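Beta-N-acetylglucosaminidase-like protein Glycoside hydrolase family 20 (Flavobacterium johnsoniae, PDB 6YHH) probably removes N-acetylglucosamine from chitin fragments, acting as a family 20 chitobiase (beta-N-acetylhexosaminidase) in bacterial chitin breakdown. Local coordinates at residues M150-R155 against M450-A455; F412-M417 against S462-R467. One frame throughout, in Å; residues are numbered along the deposited sequence.

Both contacts belong to the TIM-barrel catalytic domain, their centres about 11 Å apart, and their segments alternate along the chain. Interaction 1 lies by the active site: the side chain of Arg155 is about 6 Å from that of Glu317, the predicted proton donor, and Arg155 is hydrogen-bonded to a Tris molecule, probably from the crystallisation liquor. Interaction 2 lies away from the annotated site. The two meet directly through 450-455. Trp451 NE1 packs 3.2 Å from Tyr413 CE2, so the Tyr413 ring of the 412-417 loop borders the indole on which Tris lies, while Met450 CE reaches to 3.3 Å from Arg463 CB and joins the end of strand 443-450 to helix 460-464.

Interaction 1 (M150-R155 against M450-A455); sequences MLDASR and MWTELA. With TRS (2-amino-2-hydroxymethyl-propane-1,3-diol), chain C.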
# COMPACT_ATOMS: atom_id res chain seq x y z
N MET A 150 16.16 -1.61 -12.12
CA MET A 150 15.33 -1.16 -13.21
C MET A 150 13.87 -1.49 -12.90
O MET A 150 13.56 -2.63 -12.61
CB MET A 150 15.70 -1.77 -14.53
CG MET A 150 15.00 -1.08 -15.68
SD MET A 150 14.83 -2.11 -17.13
CE MET A 150 13.50 -3.08 -16.42
N LEU A 151 12.99 -0.51 -13.00
CA LEU A 151 11.51 -0.74 -12.90
C LEU A 151 10.83 -0.54 -14.25
O LEU A 151 11.02 0.53 -14.88
CB LEU A 151 10.89 0.22 -11.89
CG LEU A 151 9.36 0.13 -11.61
CD1 LEU A 151 9.03 0.56 -10.16
CD2 LEU A 151 8.57 0.97 -12.58
N ASP A 152 10.20 -1.58 -14.75
CA ASP A 152 9.39 -1.54 -16.03
C ASP A 152 8.03 -0.99 -15.71
O ASP A 152 7.20 -1.65 -15.03
CB ASP A 152 9.34 -2.95 -16.57
CG ASP A 152 8.48 -3.14 -17.78
OD1 ASP A 152 7.83 -2.18 -18.31
OD2 ASP A 152 8.40 -4.33 -18.21
N ALA A 153 7.80 0.26 -16.12
CA ALA A 153 6.50 0.86 -15.89
C ALA A 153 5.55 0.71 -17.10
O ALA A 153 4.40 1.16 -17.08
CB ALA A 153 6.68 2.34 -15.56
N SER A 154 6.02 0.04 -18.16
CA SER A 154 5.22 -0.10 -19.37
C SER A 154 4.29 -1.36 -19.34
O SER A 154 3.11 -1.28 -19.65
CB SER A 154 6.14 -0.15 -20.62
OG SER A 154 5.40 -0.41 -21.80
N ARG A 155 4.88 -2.53 -19.06
CA ARG A 155 4.11 -3.75 -19.18
C ARG A 155 2.91 -3.71 -18.19
O ARG A 155 1.77 -3.83 -18.57
CB ARG A 155 4.99 -4.96 -18.95
CG ARG A 155 5.80 -5.37 -20.19
CD ARG A 155 6.55 -4.26 -20.87
NE ARG A 155 7.33 -4.76 -22.03
CZ ARG A 155 8.48 -5.41 -21.94
NH1 ARG A 155 9.09 -5.59 -20.76
NH2 ARG A 155 9.00 -5.97 -22.99
N MET A 450 13.57 -5.51 -13.05
CA MET A 450 12.20 -5.95 -12.82
C MET A 450 11.27 -5.61 -13.96
O MET A 450 10.57 -4.56 -13.96
CB MET A 450 11.59 -5.43 -11.53
CG MET A 450 10.26 -6.14 -11.21
SD MET A 450 10.43 -7.92 -11.04
CE MET A 450 8.73 -8.39 -11.38
N TRP A 451 11.31 -6.45 -14.98
CA TRP A 451 10.36 -6.48 -16.08
C TRP A 451 8.96 -6.87 -15.52
O TRP A 451 8.86 -7.71 -14.63
CB TRP A 451 10.78 -7.40 -17.16
CG TRP A 451 12.14 -7.12 -17.68
CD1 TRP A 451 13.30 -7.76 -17.35
CD2 TRP A 451 12.54 -5.98 -18.45
NE1 TRP A 451 14.39 -7.14 -17.95
CE2 TRP A 451 13.95 -6.02 -18.58
CE3 TRP A 451 11.85 -4.93 -19.00
CZ2 TRP A 451 14.65 -5.11 -19.38
CZ3 TRP A 451 12.53 -4.03 -19.79
CH2 TRP A 451 13.90 -4.10 -19.96
N THR A 452 7.90 -6.20 -16.02
CA THR A 452 6.57 -6.34 -15.38
C THR A 452 5.46 -6.97 -16.19
O THR A 452 4.29 -6.83 -15.81
CB THR A 452 6.14 -5.01 -14.77
OG1 THR A 452 6.06 -3.98 -15.78
CG2 THR A 452 7.02 -4.57 -13.67
N GLU A 453 5.80 -7.83 -17.16
CA GLU A 453 4.78 -8.63 -17.82
C GLU A 453 3.87 -9.33 -16.84
O GLU A 453 2.63 -9.39 -17.07
CB GLU A 453 5.36 -9.69 -18.70
CG GLU A 453 6.12 -9.20 -19.94
CD GLU A 453 7.55 -8.85 -19.81
OE1 GLU A 453 8.02 -8.57 -18.67
OE2 GLU A 453 8.23 -8.93 -20.89
N LEU A 454 4.46 -9.91 -15.77
CA LEU A 454 3.77 -10.75 -14.87
C LEU A 454 3.75 -10.24 -13.42
O LEU A 454 3.69 -11.05 -12.49
CB LEU A 454 4.34 -12.19 -14.90
CG LEU A 454 4.41 -12.84 -16.30
CD1 LEU A 454 5.13 -14.23 -16.29
CD2 LEU A 454 3.00 -12.92 -16.97
N ALA A 455 3.84 -8.94 -13.25
CA ALA A 455 3.78 -8.31 -11.92
C ALA A 455 2.93 -7.07 -11.96
O ALA A 455 3.26 -6.11 -12.62
CB ALA A 455 5.15 -8.01 -11.43
C TRS C . 12.74 -8.23 -22.03
C1 TRS C . 13.57 -8.61 -20.88
C2 TRS C . 12.71 -6.70 -22.05
C3 TRS C . 11.34 -8.77 -21.86
N TRS C . 13.28 -8.79 -23.29
O1 TRS C . 13.77 -10.03 -20.89
O2 TRS C . 11.79 -6.27 -22.97
O3 TRS C . 10.80 -8.35 -20.62
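Met150 and Met450 join two parallel neighbours in the TIM barrel, strands 146-152 and 443-450: Met450 N donates to Met150 O, and Asp152 N to Met450 O. Side chains add to this strand pairing. Met150 lays its methyl over the six-membered ring of Trp451, CE 3.4 Å from the centroid and only 3° off the normal, a CH-pi contact, and SD, over the same face, adds a Met-aromatic contact. The bend of the Met150 chain at chi3 (76°) turns CE over the ring. The other face of the indole carries Tris, with C2 3.3 Å above the plane.

Arg155, which gives up the most surface, runs alongside Glu453. Its NH1 lies 2.9 Å from Asp152 OD2 in a salt bridge near the guanidinium plane, and NE is hydrogen-bonded to Gln186. Asp152 OD2 also takes the N-H of Thr452 from the opposite face of its carboxylate, so two donors grip that one oxygen. Glu453 OE2 sits over a guanidinium face, 3.5 Å from Arg155 NH1, a pairing of charges alone. Tris joins the two side chains: Arg155 NH2 donates to Tris O2 at 2.8 Å, and Tris O3 donates to Glu453 OE2 at 2.6 Å.

Interaction 2 (F412-M417 against S462-R467); sequences FYIDLM and SRVWPR
Arg467 reaches across from the start of helix 467-476 and plants its guanidinium on the backbone of the short 3-10 segment 414-416. This is the tight part of the contact. Arg467 NH2 donates to Ile414 O at 2.8 Å with an N-H...O angle of 152°, and the same nitrogen reaches back 2.8 Å to Arg463 O, meeting that carbonyl in its plane on a lone pair. The turn of the Arg467 chain at chi3 (-65°) brings the group round to stand between the two carbonyls. NH1 adds a weak bond to Ile414 O and a hydrogen bond to Tyr418 O. With an alanine in its place, the carbonyls of Ile414 and Arg463 would probably lose the donor they share, and Tyr418 O and a bound water their NH1 partner.

Met417 folds back through bends at chi2 and chi3, so that its methyl covers one face of the Arg463 guanidinium, CE 3.7 Å from NE, while SD rests on Arg463 CG. Arg463 is held at its far end by Cys560 O and Ala557 O, to which NH1 and NH2 donate.

The apolar side is less close: Ile414 CD1 lies 4.0 Å from Val464 CA and packs across the valine's methyls without any bond. At the Tyr413 end a water takes the place of direct contact: it accepts from Arg467 NH1 at 2.9 Å and donates to Tyr413 O.

Between the helices the chain turns at the cis Trp465-Pro466 bond, and Arg467, opening the next helix, points back to Arg463 O. The arrangement is that of a TIM barrel in which the loop following strand 406-408 packs on the helical segment following the neighbouring strand 443-450.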
# COMPACT_ATOMS: atom_id res chain seq x y z
N PHE A 412 20.83 -10.99 -13.43
CA PHE A 412 20.05 -10.27 -12.42
C PHE A 412 18.59 -10.02 -12.95
O PHE A 412 17.93 -9.03 -12.55
CB PHE A 412 20.69 -8.92 -12.11
CG PHE A 412 22.09 -8.97 -11.51
CD1 PHE A 412 22.43 -9.80 -10.46
CD2 PHE A 412 23.06 -8.08 -11.94
CE1 PHE A 412 23.68 -9.71 -9.85
CE2 PHE A 412 24.31 -8.04 -11.38
CZ PHE A 412 24.64 -8.86 -10.31
N TYR A 413 18.10 -10.99 -13.71
CA TYR A 413 16.74 -10.93 -14.28
C TYR A 413 15.75 -11.51 -13.27
O TYR A 413 15.23 -12.62 -13.44
CB TYR A 413 16.68 -11.61 -15.64
CG TYR A 413 17.03 -10.63 -16.75
CD1 TYR A 413 18.25 -9.96 -16.74
CD2 TYR A 413 16.14 -10.34 -17.77
CE1 TYR A 413 18.54 -9.01 -17.72
CE2 TYR A 413 16.47 -9.45 -18.81
CZ TYR A 413 17.62 -8.73 -18.69
OH TYR A 413 17.87 -7.75 -19.62
N ILE A 414 15.46 -10.71 -12.23
CA ILE A 414 14.63 -11.15 -11.07
C ILE A 414 13.18 -11.48 -11.51
O ILE A 414 12.50 -12.25 -10.85
CB ILE A 414 14.62 -10.06 -9.97
CG1 ILE A 414 14.41 -8.67 -10.51
CG2 ILE A 414 15.93 -10.01 -9.25
CD1 ILE A 414 14.10 -7.63 -9.45
N ASP A 415 12.71 -10.94 -12.65
CA ASP A 415 11.40 -11.26 -13.12
C ASP A 415 11.19 -12.68 -13.50
O ASP A 415 10.04 -13.15 -13.53
CB ASP A 415 11.04 -10.34 -14.31
CG ASP A 415 11.94 -10.56 -15.48
OD1 ASP A 415 13.16 -10.47 -15.28
OD2 ASP A 415 11.44 -10.82 -16.62
N LEU A 416 12.28 -13.44 -13.80
CA LEU A 416 12.16 -14.80 -14.31
C LEU A 416 11.99 -15.83 -13.20
O LEU A 416 11.94 -17.02 -13.45
CB LEU A 416 13.41 -15.07 -15.19
CG LEU A 416 13.46 -14.10 -16.41
CD1 LEU A 416 14.74 -14.44 -17.24
CD2 LEU A 416 12.21 -14.02 -17.26
N MET A 417 12.02 -15.34 -11.97
CA MET A 417 11.70 -16.17 -10.79
C MET A 417 12.73 -17.23 -10.45
O MET A 417 12.42 -18.27 -9.83
CB MET A 417 10.27 -16.76 -10.84
CG MET A 417 9.20 -15.71 -11.18
SD MET A 417 9.33 -14.17 -10.25
CE MET A 417 8.86 -14.72 -8.63
N SER A 462 6.73 -8.50 -4.11
CA SER A 462 6.99 -9.89 -3.86
C SER A 462 7.98 -10.49 -4.86
O SER A 462 8.62 -11.54 -4.60
CB SER A 462 5.71 -10.74 -3.90
OG SER A 462 5.18 -10.92 -5.17
N ARG A 463 8.03 -9.91 -6.03
CA ARG A 463 9.02 -10.33 -7.06
C ARG A 463 10.40 -9.68 -6.79
O ARG A 463 11.47 -10.33 -6.88
CB ARG A 463 8.47 -10.00 -8.46
CG ARG A 463 7.58 -11.12 -9.02
CD ARG A 463 6.42 -11.55 -8.15
NE ARG A 463 5.78 -12.75 -8.71
CZ ARG A 463 5.29 -13.75 -7.95
NH1 ARG A 463 5.18 -13.62 -6.63
NH2 ARG A 463 4.82 -14.86 -8.56
N VAL A 464 10.42 -8.39 -6.49
CA VAL A 464 11.70 -7.66 -6.30
C VAL A 464 12.42 -8.07 -5.02
O VAL A 464 13.64 -8.25 -5.06
CB VAL A 464 11.48 -6.14 -6.36
CG1 VAL A 464 12.77 -5.37 -6.17
CG2 VAL A 464 10.89 -5.82 -7.71
N TRP A 465 11.68 -8.22 -3.94
CA TRP A 465 12.23 -8.40 -2.56
C TRP A 465 11.80 -9.72 -2.02
O TRP A 465 10.63 -10.13 -2.19
CB TRP A 465 11.72 -7.27 -1.65
CG TRP A 465 12.01 -5.89 -2.25
CD1 TRP A 465 11.11 -5.02 -2.87
CD2 TRP A 465 13.30 -5.25 -2.34
NE1 TRP A 465 11.80 -3.91 -3.35
CE2 TRP A 465 13.13 -4.03 -3.02
CE3 TRP A 465 14.62 -5.64 -1.95
CZ2 TRP A 465 14.19 -3.21 -3.33
CZ3 TRP A 465 15.67 -4.79 -2.21
CH2 TRP A 465 15.45 -3.57 -2.94
N PRO A 466 12.71 -10.45 -1.31
CA PRO A 466 13.99 -9.96 -0.88
C PRO A 466 15.16 -10.29 -1.79
O PRO A 466 16.32 -9.98 -1.44
CB PRO A 466 14.19 -10.67 0.45
CG PRO A 466 13.57 -12.03 0.18
CD PRO A 466 12.36 -11.72 -0.68
N ARG A 467 14.96 -10.86 -2.96
CA ARG A 467 16.08 -11.22 -3.80
C ARG A 467 16.97 -10.06 -4.20
O ARG A 467 18.21 -10.24 -4.32
CB ARG A 467 15.70 -12.06 -5.03
CG ARG A 467 15.14 -13.45 -4.69
CD ARG A 467 14.66 -14.33 -5.85
NE ARG A 467 13.50 -13.64 -6.45
CZ ARG A 467 13.24 -13.55 -7.72
NH1 ARG A 467 13.91 -14.25 -8.61
NH2 ARG A 467 12.27 -12.73 -8.11
O HOH W 1 14.85 -14.42 -11.38